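Local coordinates for Ice-binding protein isoform1a (Antarctomyces psychrotrophicus, PDB 7BWX), which probably binds ice crystals, recognising water molecules in the ice prism planes, as an antifreeze protein with a right-handed beta-helix fold, at residues S15-L20 and Q55-D60. The protein carries 1 engineered substitution. Numbering follows the deposited sequence.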
loop_
_atom_site.group_PDB
_atom_site.type_symbol
_atom_site.label_atom_id
_atom_site.label_comp_id
_atom_site.label_asym_id
_atom_site.label_seq_id
_atom_site.Cartn_x
_atom_site.Cartn_y
_atom_site.Cartn_z
ATOM N N SER A 15 -8.474 7.566 3.565
ATOM C CA SER A 15 -8.916 6.198 3.957
ATOM C C SER A 15 -9.851 5.571 2.908
ATOM O O SER A 15 -9.910 4.344 2.875
ATOM C CB SER A 15 -9.566 6.203 5.334
ATOM O OG SER A 15 -10.850 6.795 5.194
ATOM N N SER A 16 -10.510 6.348 2.049
ATOM C CA SER A 16 -11.446 5.831 1.033
ATOM C C SER A 16 -10.773 5.586 -0.330
ATOM O O SER A 16 -11.471 5.069 -1.261
ATOM C CB SER A 16 -12.598 6.757 0.937
ATOM O OG SER A 16 -12.197 8.000 0.361
ATOM N N PHE A 17 -9.483 5.891 -0.467
ATOM C CA PHE A 17 -8.780 5.847 -1.779
ATOM C C PHE A 17 -8.145 4.486 -2.022
ATOM O O PHE A 17 -7.403 4.008 -1.154
ATOM C CB PHE A 17 -7.734 6.969 -1.890
ATOM C CG PHE A 17 -8.354 8.324 -2.140
ATOM C CD1 PHE A 17 -8.974 9.033 -1.111
ATOM C CD2 PHE A 17 -8.411 8.824 -3.420
ATOM C CE1 PHE A 17 -9.612 10.235 -1.361
ATOM C CE2 PHE A 17 -9.009 10.047 -3.668
ATOM C CZ PHE A 17 -9.607 10.748 -2.647
ATOM N N GLY A 18 -8.359 3.933 -3.213
ATOM C CA GLY A 18 -7.584 2.773 -3.686
ATOM C C GLY A 18 -6.265 3.185 -4.302
ATOM O O GLY A 18 -5.308 2.411 -4.210
ATOM N N ALA A 19 -6.240 4.360 -4.939
ATOM C CA ALA A 19 -5.043 4.920 -5.594
ATOM C C ALA A 19 -5.099 6.436 -5.408
ATOM O O ALA A 19 -6.118 7.104 -5.773
ATOM C CB ALA A 19 -4.968 4.538 -7.035
ATOM N N LEU A 20 -4.024 6.958 -4.863
ATOM C CA LEU A 20 -3.867 8.410 -4.641
ATOM C C LEU A 20 -2.426 8.772 -4.982
ATOM O O LEU A 20 -1.478 8.097 -4.496
ATOM C CB LEU A 20 -4.204 8.717 -3.188
ATOM C CG LEU A 20 -4.041 10.166 -2.787
ATOM C CD1 LEU A 20 -5.063 11.014 -3.506
ATOM C CD2 LEU A 20 -4.160 10.248 -1.268
ATOM N N GLN A 55 -15.299 7.178 -6.126
ATOM C CA GLN A 55 -15.370 8.567 -6.665
ATOM C C GLN A 55 -13.990 8.982 -7.188
ATOM O O GLN A 55 -12.985 8.687 -6.530
ATOM C CB GLN A 55 -15.837 9.514 -5.561
ATOM C CG GLN A 55 -17.310 9.356 -5.189
ATOM C CD GLN A 55 -17.710 10.428 -4.197
ATOM O OE1 GLN A 55 -17.893 10.154 -3.010
ATOM N NE2 GLN A 55 -17.773 11.677 -4.660
ATOM N N LEU A 56 -13.963 9.707 -8.283
ATOM C CA LEU A 56 -12.742 10.299 -8.849
ATOM C C LEU A 56 -12.600 11.697 -8.246
ATOM O O LEU A 56 -13.568 12.460 -8.223
ATOM C CB LEU A 56 -12.931 10.258 -10.361
ATOM C CG LEU A 56 -11.726 10.509 -11.231
ATOM C CD1 LEU A 56 -10.514 9.669 -10.825
ATOM C CD2 LEU A 56 -12.111 10.249 -12.678
ATOM N N HIS A 57 -11.459 12.013 -7.667
ATOM C CA HIS A 57 -11.198 13.340 -7.077
ATOM C C HIS A 57 -9.908 13.859 -7.690
ATOM O O HIS A 57 -8.831 13.554 -7.164
ATOM C CB HIS A 57 -11.112 13.250 -5.557
ATOM C CG HIS A 57 -12.401 12.917 -4.886
ATOM N ND1 HIS A 57 -13.382 13.872 -4.706
ATOM C CD2 HIS A 57 -12.824 11.776 -4.261
ATOM C CE1 HIS A 57 -14.409 13.329 -4.062
ATOM N NE2 HIS A 57 -14.087 12.036 -3.756
ATOM N N ILE A 58 -10.016 14.527 -8.824
ATOM C CA ILE A 58 -8.826 15.147 -9.464
ATOM C C ILE A 58 -8.805 16.616 -9.053
ATOM O O ILE A 58 -9.569 17.474 -9.616
ATOM C CB ILE A 58 -8.812 14.930 -10.973
ATOM C CG1 ILE A 58 -8.982 13.444 -11.318
ATOM C CG2 ILE A 58 -7.550 15.516 -11.557
ATOM C CD1 ILE A 58 -9.068 13.152 -12.787
ATOM N N ASN A 59 -7.977 16.902 -8.083
ATOM C CA ASN A 59 -7.671 18.270 -7.646
ATOM C C ASN A 59 -8.927 18.969 -7.143
ATOM O O ASN A 59 -9.286 20.044 -7.679
ATOM C CB ASN A 59 -6.971 19.057 -8.744
ATOM C CG ASN A 59 -6.319 20.291 -8.131
ATOM O OD1 ASN A 59 -6.036 20.299 -6.930
ATOM N ND2 ASN A 59 -6.055 21.302 -8.940
ATOM N N ASP A 60 -9.561 18.430 -6.095
ATOM C CA ASP A 60 -10.642 19.143 -5.378
ATOM C C ASP A 60 -10.239 19.192 -3.891
ATOM O O ASP A 60 -9.111 18.742 -3.552
ATOM C CB ASP A 60 -11.992 18.496 -5.682
ATOM C CG ASP A 60 -12.066 17.009 -5.309
ATOM O OD1 ASP A 60 -11.180 16.529 -4.541
ATOM O OD2 ASP A 60 -13.001 16.344 -5.782
#
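Phe17 reaches with the far end of its ring to the His57 imidazole, where CZ of Phe17 lies 3.7 Å from CD2 of His57. The two side chains cross at about a right angle, and the rings approach at their margins: their centroids are 5.8 Å apart and their planes are inclined at 50°, so neither covers the other's face. Phe17 suits the place because its long, flat side chain spans a wide gap, the closest pair of CA atoms, those of Phe17 and Gln55, being 8.6 Å apart. In His57, CG anti to the carbonyl carbon (chi1 -68°) places the imidazole, and the turn about CB-CG (chi2 -78°) sets CD2 toward Phe17 and ND1 toward Asp60. ND1 of His57 donates a nearly straight hydrogen bond of 2.7 Å to OD2 of Asp60, in the imidazole plane and onto the syn lone pair, which should restrain the ring's rotation. Asp60 also suits its N-cap position, accepting a backbone N-H at the start of helix 61-79. Strand 36-39 runs between strands 19-20 and 56-58, parallel to both, in the beta-helix, while Thr62 of helix 61-79 touches the side chains of both Phe17 and His57, and Ala66 touches that of Phe17.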